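Local coordinates for Lin1840 protein (Listeria innocua serovar 6a, PDB 4ZOD) that probably hydrolyses terminal, non-reducing beta-D-glucosyl residues to release beta-D-glucose, as a beta-glucosidase of glycoside hydrolase family 3, at residues L233-F238 against V266-W271; A246-W251 against A290-E295; E608-S613 against E627-N632. The protein carries 1 engineered substitution. All blocks are in the same frame, centred on the assembly; numbering follows the deposited sequence.

Interaction 1: residues L233-F238 against V266-W271. With BGC (beta-D-glucopyranose), chain L.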
loop_
_atom_site.group_PDB
_atom_site.type_symbol
_atom_site.label_atom_id
_atom_site.label_comp_id
_atom_site.label_asym_id
_atom_site.label_seq_id
_atom_site.Cartn_x
_atom_site.Cartn_y
_atom_site.Cartn_z
ATOM N N LEU B 233 -11.809 -15.801 -24.096
ATOM C CA LEU B 233 -10.969 -16.399 -23.041
ATOM C C LEU B 233 -10.715 -15.464 -21.846
ATOM O O LEU B 233 -10.889 -14.242 -21.897
ATOM C CB LEU B 233 -9.611 -16.860 -23.563
ATOM C CG LEU B 233 -9.558 -17.933 -24.640
ATOM C CD1 LEU B 233 -9.794 -17.337 -26.025
ATOM C CD2 LEU B 233 -8.204 -18.628 -24.568
ATOM N N VAL B 234 -10.264 -16.086 -20.773
ATOM C CA VAL B 234 -9.773 -15.381 -19.595
ATOM C C VAL B 234 -8.483 -16.053 -19.131
ATOM O O VAL B 234 -8.359 -17.249 -19.279
ATOM C CB VAL B 234 -10.832 -15.365 -18.495
ATOM C CG1 VAL B 234 -10.326 -14.692 -17.244
ATOM C CG2 VAL B 234 -12.046 -14.590 -18.974
ATOM N N MET B 235 -7.518 -15.262 -18.644
ATOM C CA MET B 235 -6.253 -15.789 -18.102
ATOM C C MET B 235 -6.177 -15.496 -16.595
ATOM O O MET B 235 -6.566 -14.426 -16.164
ATOM C CB MET B 235 -5.059 -15.152 -18.832
ATOM C CG MET B 235 -3.659 -15.478 -18.280
ATOM S SD MET B 235 -2.331 -14.527 -19.090
ATOM C CE MET B 235 -2.546 -14.997 -20.815
ATOM N N THR B 236 -5.690 -16.467 -15.810
ATOM C CA THR B 236 -5.507 -16.276 -14.408
ATOM C C THR B 236 -4.362 -15.280 -14.146
ATOM O O THR B 236 -3.499 -15.021 -15.031
ATOM C CB THR B 236 -5.200 -17.605 -13.675
ATOM O OG1 THR B 236 -3.905 -18.087 -14.012
ATOM C CG2 THR B 236 -6.261 -18.701 -13.973
ATOM N N ALA B 237 -4.332 -14.768 -12.904
ATOM C CA ALA B 237 -3.281 -13.905 -12.445
ATOM C C ALA B 237 -2.225 -14.657 -11.639
ATOM O O ALA B 237 -2.518 -15.659 -10.997
ATOM C CB ALA B 237 -3.904 -12.835 -11.580
ATOM N N PHE B 238 -1.021 -14.108 -11.610
ATOM C CA PHE B 238 0.076 -14.597 -10.763
ATOM C C PHE B 238 -0.064 -14.440 -9.238
ATOM O O PHE B 238 0.515 -15.232 -8.460
ATOM C CB PHE B 238 1.372 -13.908 -11.172
ATOM C CG PHE B 238 1.968 -14.409 -12.486
ATOM C CD1 PHE B 238 2.222 -15.761 -12.682
ATOM C CD2 PHE B 238 2.401 -13.511 -13.451
ATOM C CE1 PHE B 238 2.826 -16.243 -13.850
ATOM C CE2 PHE B 238 3.017 -13.959 -14.607
ATOM C CZ PHE B 238 3.210 -15.333 -14.823
ATOM N N VAL B 266 -12.677 -20.715 -22.269
ATOM C CA VAL B 266 -11.430 -21.312 -21.814
ATOM C C VAL B 266 -10.760 -20.367 -20.814
ATOM O O VAL B 266 -10.680 -19.159 -21.074
ATOM C CB VAL B 266 -10.455 -21.585 -22.981
ATOM C CG1 VAL B 266 -9.132 -22.127 -22.451
ATOM C CG2 VAL B 266 -11.069 -22.576 -23.980
ATOM N N LEU B 267 -10.369 -20.925 -19.664
ATOM C CA LEU B 267 -9.612 -20.250 -18.617
ATOM C C LEU B 267 -8.201 -20.784 -18.698
ATOM O O LEU B 267 -7.967 -21.960 -18.422
ATOM C CB LEU B 267 -10.175 -20.583 -17.218
ATOM C CG LEU B 267 -9.456 -19.915 -16.015
ATOM C CD1 LEU B 267 -9.422 -18.388 -16.242
ATOM C CD2 LEU B 267 -10.060 -20.229 -14.657
ATOM N N ILE B 268 -7.284 -19.910 -19.107
ATOM C CA ILE B 268 -5.891 -20.247 -19.311
ATOM C C ILE B 268 -5.008 -19.739 -18.170
ATOM O O ILE B 268 -5.194 -18.638 -17.677
ATOM C CB ILE B 268 -5.376 -19.736 -20.701
ATOM C CG1 ILE B 268 -3.971 -20.279 -21.014
ATOM C CG2 ILE B 268 -5.436 -18.219 -20.844
ATOM C CD1 ILE B 268 -3.483 -19.942 -22.412
ATOM N N SER B 269 -4.092 -20.585 -17.715
ATOM C CA SER B 269 -3.192 -20.180 -16.665
ATOM C C SER B 269 -2.262 -19.141 -17.252
ATOM O O SER B 269 -1.980 -19.105 -18.470
ATOM C CB SER B 269 -2.398 -21.333 -16.119
ATOM O OG SER B 269 -1.228 -21.586 -16.895
ATOM N N ASP B 270 -1.789 -18.259 -16.398
ATOM C CA ASP B 270 -0.707 -17.418 -16.841
ATOM C C ASP B 270 0.512 -18.362 -16.920
ATOM O O ASP B 270 0.446 -19.518 -16.548
ATOM C CB ASP B 270 -0.506 -16.168 -15.905
ATOM C CG ASP B 270 0.238 -15.003 -16.602
ATOM O OD1 ASP B 270 0.906 -15.266 -17.634
ATOM O OD2 ASP B 270 0.175 -13.850 -16.159
ATOM N N TRP B 271 1.628 -17.832 -17.376
ATOM C CA TRP B 271 2.807 -18.629 -17.626
ATOM C C TRP B 271 3.332 -19.334 -16.401
ATOM O O TRP B 271 3.929 -18.714 -15.530
ATOM C CB TRP B 271 3.911 -17.765 -18.258
ATOM C CG TRP B 271 5.101 -18.572 -18.594
ATOM C CD1 TRP B 271 5.947 -19.175 -17.713
ATOM C CD2 TRP B 271 5.580 -18.900 -19.887
ATOM N NE1 TRP B 271 6.904 -19.857 -18.368
ATOM C CE2 TRP B 271 6.727 -19.691 -19.712
ATOM C CE3 TRP B 271 5.149 -18.620 -21.170
ATOM C CZ2 TRP B 271 7.471 -20.207 -20.780
ATOM C CZ3 TRP B 271 5.901 -19.124 -22.253
ATOM C CH2 TRP B 271 7.045 -19.915 -22.036
HETATM C C2 BGC L . 2.407 -12.580 -18.738
HETATM C C3 BGC L . 1.196 -12.578 -19.634
HETATM C C4 BGC L . 1.603 -13.054 -21.049
HETATM C C5 BGC L . 2.264 -14.408 -20.939
HETATM C C6 BGC L . 2.637 -15.204 -22.212
HETATM C C1 BGC L . 3.170 -13.894 -18.859
HETATM O O1 BGC L . 4.383 -13.721 -18.179
HETATM O O2 BGC L . 1.997 -12.346 -17.383
HETATM O O3 BGC L . 0.549 -11.290 -19.547
HETATM O O4 BGC L . 0.436 -13.143 -21.836
HETATM O O5 BGC L . 3.458 -14.165 -20.231
HETATM O O6 BGC L . 3.419 -14.383 -23.075
HETATM O O HOH W 1 -0.838 -12.541 -14.100
#
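V234 and M235 pair in parallel with L267 and I268, the axes of the short strands 233-236 and 266-268 coming within 4.6 Å and their directions differing by 26°. These are the sixth and seventh strands of the TIM-type barrel of the family 3 N-terminal domain. V234 uses both its backbone polar atoms, N donating to V266 O (3.1 Å) and O accepting from I268 N; T236 N then donates to I268 O. V234 and L267 face the surrounding helix 250-260, with V234 CG1 3.9 Å from L267 CD1. On the opposite face M235 CB packs on I268 CG2 (3.7 Å), and the chain, extended as far as SD, runs on to D270, where SD touches the carboxyl carbon.

Beyond the paired backbone, D270 N donates to T236 OG1 (3.2 Å), and that hydroxyl also bonds T247 OG1. The F238 ring and the D270 carboxylate are stacked, their planes 17° apart, with OD2 over the rim of one face, while W271 O lies at the ring edge. A water links F238 N to D270 OD2. The D270 side chain turns CG away from its backbone N (chi1 -158°), which swings the carboxylate to the bound glucose, also held by D91, R149, K191, H192 and E473. D270, in the sequence S269-D270-W271 and facing the anomeric carbon, is consistent with the catalytic nucleophile of family 3 enzymes. D270 OD2 accepts from glucose O2 at 2.7 Å, and D270 OD1 stands 2.9 Å from the anomeric carbon C1.

Interaction 2: residues A246-W251 against A290-E295. With BGC (beta-D-glucopyranose), chain M.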
loop_
_atom_site.group_PDB
_atom_site.type_symbol
_atom_site.label_atom_id
_atom_site.label_comp_id
_atom_site.label_asym_id
_atom_site.label_seq_id
_atom_site.Cartn_x
_atom_site.Cartn_y
_atom_site.Cartn_z
ATOM N N ALA B 246 -4.449 -16.922 -7.437
ATOM C CA ALA B 246 -5.654 -16.801 -8.279
ATOM C C ALA B 246 -5.886 -18.083 -9.088
ATOM O O ALA B 246 -7.025 -18.520 -9.242
ATOM C CB ALA B 246 -5.550 -15.594 -9.215
ATOM N N THR B 247 -4.784 -18.692 -9.544
ATOM C CA THR B 247 -4.865 -19.827 -10.456
ATOM C C THR B 247 -5.522 -21.034 -9.799
ATOM O O THR B 247 -6.202 -21.727 -10.499
ATOM C CB THR B 247 -3.510 -20.203 -10.989
ATOM O OG1 THR B 247 -2.982 -19.101 -11.741
ATOM C CG2 THR B 247 -3.597 -21.393 -11.928
ATOM N N MET B 248 -5.346 -21.267 -8.477
ATOM C CA MET B 248 -6.059 -22.372 -7.778
ATOM C C MET B 248 -7.169 -21.868 -6.840
ATOM O O MET B 248 -7.543 -22.541 -5.912
ATOM C CB MET B 248 -5.068 -23.321 -7.074
ATOM C CG MET B 248 -4.160 -22.674 -6.050
ATOM S SD MET B 248 -3.458 -23.772 -4.806
ATOM C CE MET B 248 -4.784 -23.992 -3.623
ATOM N N ASN B 249 -7.724 -20.688 -7.135
ATOM C CA ASN B 249 -8.707 -20.018 -6.236
ATOM C C ASN B 249 -10.111 -20.382 -6.707
ATOM O O ASN B 249 -10.719 -19.735 -7.605
ATOM C CB ASN B 249 -8.469 -18.491 -6.179
ATOM C CG ASN B 249 -9.289 -17.796 -5.099
ATOM O OD1 ASN B 249 -10.430 -18.151 -4.898
ATOM N ND2 ASN B 249 -8.721 -16.769 -4.437
ATOM N N LYS B 250 -10.625 -21.452 -6.102
ATOM C CA LYS B 250 -11.872 -22.031 -6.533
ATOM C C LYS B 250 -12.997 -21.013 -6.419
ATOM O O LYS B 250 -13.800 -20.863 -7.342
ATOM C CB LYS B 250 -12.147 -23.341 -5.772
ATOM C CG LYS B 250 -13.368 -24.035 -6.287
ATOM C CD LYS B 250 -13.712 -25.273 -5.472
ATOM C CE LYS B 250 -15.096 -25.820 -5.865
ATOM N NZ LYS B 250 -14.965 -26.861 -6.917
ATOM N N TRP B 251 -13.057 -20.283 -5.301
ATOM C CA TRP B 251 -14.119 -19.283 -5.157
ATOM C C TRP B 251 -14.023 -18.297 -6.306
ATOM O O TRP B 251 -14.990 -18.037 -7.036
ATOM C CB TRP B 251 -14.029 -18.577 -3.791
ATOM C CG TRP B 251 -14.862 -17.330 -3.717
ATOM C CD1 TRP B 251 -16.246 -17.227 -3.552
ATOM C CD2 TRP B 251 -14.373 -16.014 -3.888
ATOM N NE1 TRP B 251 -16.616 -15.905 -3.636
ATOM C CE2 TRP B 251 -15.480 -15.141 -3.822
ATOM C CE3 TRP B 251 -13.076 -15.476 -4.080
ATOM C CZ2 TRP B 251 -15.334 -13.747 -3.908
ATOM C CZ3 TRP B 251 -12.929 -14.088 -4.186
ATOM C CH2 TRP B 251 -14.060 -13.240 -4.109
ATOM N N ALA B 290 -1.905 -29.577 -9.699
ATOM C CA ALA B 290 -2.776 -29.996 -10.789
ATOM C C ALA B 290 -4.178 -30.238 -10.294
ATOM O O ALA B 290 -5.152 -29.793 -10.890
ATOM C CB ALA B 290 -2.217 -31.257 -11.467
ATOM N N GLN B 291 -4.294 -30.911 -9.175
ATOM C CA GLN B 291 -5.650 -31.126 -8.619
ATOM C C GLN B 291 -6.396 -29.812 -8.316
ATOM O O GLN B 291 -7.542 -29.613 -8.785
ATOM C CB GLN B 291 -5.580 -31.955 -7.353
ATOM C CG GLN B 291 -6.955 -32.343 -6.867
ATOM C CD GLN B 291 -6.901 -32.943 -5.497
ATOM O OE1 GLN B 291 -5.999 -33.726 -5.190
ATOM N NE2 GLN B 291 -7.876 -32.578 -4.644
ATOM N N PHE B 292 -5.753 -28.936 -7.517
ATOM C CA PHE B 292 -6.379 -27.673 -7.082
ATOM C C PHE B 292 -6.667 -26.764 -8.280
ATOM O O PHE B 292 -7.648 -26.021 -8.315
ATOM C CB PHE B 292 -5.491 -26.980 -6.043
ATOM C CG PHE B 292 -5.181 -27.835 -4.852
ATOM C CD1 PHE B 292 -5.994 -28.945 -4.517
ATOM C CD2 PHE B 292 -4.084 -27.542 -4.061
ATOM C CE1 PHE B 292 -5.674 -29.730 -3.428
ATOM C CE2 PHE B 292 -3.793 -28.275 -2.940
ATOM C CZ PHE B 292 -4.565 -29.385 -2.629
ATOM N N SER B 293 -5.811 -26.843 -9.290
ATOM C CA SER B 293 -5.981 -25.953 -10.439
ATOM C C SER B 293 -7.167 -26.444 -11.302
ATOM O O SER B 293 -7.974 -25.658 -11.758
ATOM C CB SER B 293 -4.673 -25.839 -11.245
ATOM O OG SER B 293 -3.735 -25.004 -10.590
ATOM N N MET B 294 -7.274 -27.756 -11.466
ATOM C CA MET B 294 -8.407 -28.366 -12.184
ATOM C C MET B 294 -9.710 -28.191 -11.385
ATOM O O MET B 294 -10.766 -27.853 -11.927
ATOM C CB MET B 294 -8.109 -29.843 -12.456
ATOM C CG MET B 294 -9.201 -30.597 -13.204
ATOM S SD MET B 294 -9.572 -29.957 -14.831
ATOM C CE MET B 294 -8.181 -30.581 -15.781
ATOM N N GLU B 295 -9.656 -28.351 -10.075
ATOM C CA GLU B 295 -10.861 -28.039 -9.307
ATOM C C GLU B 295 -11.313 -26.584 -9.522
ATOM O O GLU B 295 -12.482 -26.303 -9.493
ATOM C CB GLU B 295 -10.614 -28.328 -7.835
ATOM C CG GLU B 295 -10.558 -29.793 -7.505
ATOM C CD GLU B 295 -10.146 -30.082 -6.084
ATOM O OE1 GLU B 295 -9.689 -29.187 -5.368
ATOM O OE2 GLU B 295 -10.259 -31.219 -5.648
HETATM C C2 BGC M . -14.971 -16.161 0.257
HETATM C C3 BGC M . -13.893 -15.142 -0.123
HETATM C C4 BGC M . -12.459 -15.591 0.236
HETATM C C5 BGC M . -12.352 -16.983 -0.406
HETATM C C6 BGC M . -11.085 -17.791 -0.574
HETATM C C1 BGC M . -14.580 -17.602 -0.208
HETATM O O1 BGC M . -15.292 -18.749 0.299
HETATM O O2 BGC M . -16.160 -15.593 -0.349
HETATM O O3 BGC M . -14.326 -13.841 0.324
HETATM O O4 BGC M . -11.574 -14.621 -0.349
HETATM O O5 BGC M . -13.253 -17.871 0.224
HETATM O O6 BGC M . -11.174 -18.207 -1.973
HETATM O O HOH W 2 -8.863 -25.012 -6.337
#
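M248 meets F292 through the end of its side chain: CE lies 3.6 Å from F292 CD2, obliquely to the ring, and SD is 5.2 Å from the F292 ring centroid and 74° off its normal. That places the sulfur at the ring edge, a Met-aromatic contact. The two side chains run alongside each other, and the bend at chi3 of M248 (-80°) sets the methyl against the CD2 side of the ring. Next to them T247 CG2 packs against S293 OG (3.9 Å).

No direct hydrogen bond crosses the contact; one water instead donates to both M248 O (2.8 Å) and F292 O. At the margin, K250 NZ stays 3.6 Å from E295 O, which is not a hydrogen bond, and its charge is not in contact with the E295 carboxylate.

Farther out, N249 is the N-cap of helix 250-260, its OD1 accepting from L252 N. The same OD1 is 3.0 Å from O6 of a second glucose, which lies over one face of the W251 indole and is hydrogen-bonded by T212 and D242. R254 donates to E295 O, tying helix 250-260 to helix 286-296. Packing of the turn that leads into one helix against the next helix is part of the outer helical layer of a beta/alpha barrel.

Interaction 3: residues E608-S613 against E627-N632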
loop_
_atom_site.group_PDB
_atom_site.type_symbol
_atom_site.label_atom_id
_atom_site.label_comp_id
_atom_site.label_asym_id
_atom_site.label_seq_id
_atom_site.Cartn_x
_atom_site.Cartn_y
_atom_site.Cartn_z
ATOM N N GLU B 608 -15.459 26.058 -23.889
ATOM C CA GLU B 608 -16.410 26.594 -22.935
ATOM C C GLU B 608 -17.541 25.603 -22.893
ATOM O O GLU B 608 -17.993 25.143 -23.950
ATOM C CB GLU B 608 -16.918 27.890 -23.456
ATOM C CG GLU B 608 -17.678 28.693 -22.443
ATOM C CD GLU B 608 -17.711 30.180 -22.801
ATOM O OE1 GLU B 608 -16.692 30.699 -23.308
ATOM O OE2 GLU B 608 -18.747 30.828 -22.545
ATOM N N LEU B 609 -17.949 25.225 -21.680
ATOM C CA LEU B 609 -18.937 24.154 -21.483
ATOM C C LEU B 609 -20.049 24.739 -20.676
ATOM O O LEU B 609 -19.786 25.524 -19.790
ATOM C CB LEU B 609 -18.340 22.946 -20.689
ATOM C CG LEU B 609 -17.460 21.915 -21.442
ATOM C CD1 LEU B 609 -16.078 22.452 -21.849
ATOM C CD2 LEU B 609 -17.243 20.672 -20.596
ATOM N N LYS B 610 -21.282 24.352 -20.978
ATOM C CA LYS B 610 -22.419 24.660 -20.108
ATOM C C LYS B 610 -23.372 23.465 -20.081
ATOM O O LYS B 610 -23.685 22.850 -21.102
ATOM C CB LYS B 610 -23.129 25.955 -20.520
ATOM C CG LYS B 610 -23.767 25.952 -21.893
ATOM C CD LYS B 610 -24.891 26.993 -21.976
ATOM C CE LYS B 610 -25.334 27.202 -23.430
ATOM N NZ LYS B 610 -26.813 27.366 -23.546
ATOM N N THR B 611 -23.756 23.104 -18.872
ATOM C CA THR B 611 -24.573 21.951 -18.640
ATOM C C THR B 611 -26.004 22.427 -18.598
ATOM O O THR B 611 -26.300 23.304 -17.790
ATOM C CB THR B 611 -24.230 21.360 -17.251
ATOM O OG1 THR B 611 -22.872 20.965 -17.250
ATOM C CG2 THR B 611 -25.056 20.186 -16.951
ATOM N N SER B 612 -26.902 21.841 -19.375
ATOM C CA SER B 612 -28.350 22.214 -19.219
ATOM C C SER B 612 -28.893 21.929 -17.810
ATOM O O SER B 612 -28.309 21.167 -17.058
ATOM C CB SER B 612 -29.223 21.490 -20.203
ATOM O OG SER B 612 -28.625 21.527 -21.477
ATOM N N SER B 613 -30.019 22.545 -17.470
ATOM C CA SER B 613 -30.622 22.377 -16.142
ATOM C C SER B 613 -30.903 20.924 -15.847
ATOM O O SER B 613 -31.388 20.169 -16.698
ATOM C CB SER B 613 -31.916 23.184 -15.987
ATOM O OG SER B 613 -31.642 24.406 -15.325
ATOM N N GLU B 627 -27.016 16.889 -20.237
ATOM C CA GLU B 627 -26.858 17.497 -21.566
ATOM C C GLU B 627 -25.841 18.605 -21.461
ATOM O O GLU B 627 -25.962 19.521 -20.619
ATOM C CB GLU B 627 -28.161 18.093 -22.112
ATOM C CG GLU B 627 -28.015 18.608 -23.553
ATOM C CD GLU B 627 -29.346 19.060 -24.137
ATOM O OE1 GLU B 627 -29.874 18.409 -25.058
ATOM O OE2 GLU B 627 -29.869 20.044 -23.615
ATOM N N VAL B 628 -24.845 18.527 -22.340
ATOM C CA VAL B 628 -23.688 19.435 -22.266
ATOM C C VAL B 628 -23.492 20.148 -23.586
ATOM O O VAL B 628 -23.370 19.504 -24.657
ATOM C CB VAL B 628 -22.375 18.686 -21.834
ATOM C CG1 VAL B 628 -21.193 19.660 -21.726
ATOM C CG2 VAL B 628 -22.606 18.000 -20.492
ATOM N N THR B 629 -23.440 21.468 -23.524
ATOM C CA THR B 629 -23.145 22.200 -24.753
ATOM C C THR B 629 -21.715 22.677 -24.618
ATOM O O THR B 629 -21.352 23.270 -23.625
ATOM C CB THR B 629 -24.126 23.356 -24.990
ATOM O OG1 THR B 629 -25.439 22.814 -25.124
ATOM C CG2 THR B 629 -23.783 24.078 -26.246
ATOM N N ILE B 630 -20.914 22.334 -25.610
ATOM C CA ILE B 630 -19.512 22.677 -25.668
ATOM C C ILE B 630 -19.196 23.544 -26.931
ATOM O O ILE B 630 -19.611 23.219 -28.022
ATOM C CB ILE B 630 -18.612 21.419 -25.640
ATOM C CG1 ILE B 630 -17.149 21.816 -25.679
ATOM C CG2 ILE B 630 -18.863 20.494 -26.824
ATOM C CD1 ILE B 630 -16.183 20.628 -25.553
ATOM N N LYS B 631 -18.387 24.591 -26.754
ATOM C CA LYS B 631 -18.054 25.553 -27.811
ATOM C C LYS B 631 -16.539 25.713 -27.827
ATOM O O LYS B 631 -15.971 26.069 -26.792
ATOM C CB LYS B 631 -18.718 26.919 -27.461
ATOM C CG LYS B 631 -18.801 28.016 -28.533
ATOM C CD LYS B 631 -19.241 29.335 -27.862
ATOM C CE LYS B 631 -20.164 30.207 -28.702
ATOM N NZ LYS B 631 -19.633 30.537 -30.046
ATOM N N ASN B 632 -15.910 25.476 -28.986
ATOM C CA ASN B 632 -14.564 25.936 -29.225
ATOM C C ASN B 632 -14.503 27.422 -29.541
ATOM O O ASN B 632 -14.846 27.860 -30.643
ATOM C CB ASN B 632 -13.938 25.167 -30.357
ATOM C CG ASN B 632 -12.483 25.567 -30.594
ATOM O OD1 ASN B 632 -11.952 26.559 -30.003
ATOM N ND2 ASN B 632 -11.826 24.806 -31.479
HETATM O O HOH W 3 -28.456 18.876 -18.197
#
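E608 and K610 form hydrogen-bonded antiparallel pairs with K631 and T629, each through two backbone bonds. K610 N donates to T629 O (2.9 Å) and T629 N to K610 O, the latter nearly straight at 174°; in the E608-K631 pair, E608 N to K631 O is the more bent bond, at 138°. L609 and T611 are the non-hydrogen-bonded partners of I630 and V628. Backbone pairing outlasts strand 608-611 by one residue, since S612 N still donates to E627 O.

Among the side chains there is one polar link. S612 OG donates to E627 OE2 (2.9 Å) through the anti lone pair of that oxygen, and the extended E627 chain carries its carboxylate up alongside the serine.

Apolar contacts lie on the face of L609, T611, V628 and I630. L609 CD1 lies beside I630 CG1 (4.0 Å), and its CD2 is 4.2 Å from V628 CG1. This face meets I642 of strand 638-648 and V705 of strand 699-706, so the segments belong to one of two facing sheets, the beta sandwich of the fibronectin type III-like domain. Strand 607-611 is an outer strand of its three-stranded sheet, and strand 673-680 flanks strand 624-632 on its other side.

The reverse face, with E608, K610, T629 and K631, is more open to solvent. A chi1 of 63° puts K610 CG between its own N and carbonyl carbon, beside T629 CB at 4.1 Å, while T629 OG1 bonds T675 OG1. At the S612 end a water donates weakly to S612 O and accepts from E627 N at 3.2 Å.

Interactions 1 and 2 belong to the N-terminal barrel domain, their centres 11 Å apart, and their segments alternate along the chain: strand 233-236, the turn and first residues of helix 250-260, strand 266-268, then helix 286-296. They touch where T236 OG1 meets T247 OG1 at 2.7 Å, a probable hydrogen bond joining the end of strand 233-236 to the turn that leads into helix 250-260. Each contact has its own glucose, one at the probable active site and the other beside W251; they are separate sites. Interaction 3 comes later in the chain, across the molecule's centre in the beta-sandwich domain, its centre about 44 Å from that of interaction 1 and 51 Å from that of interaction 2, touching neither.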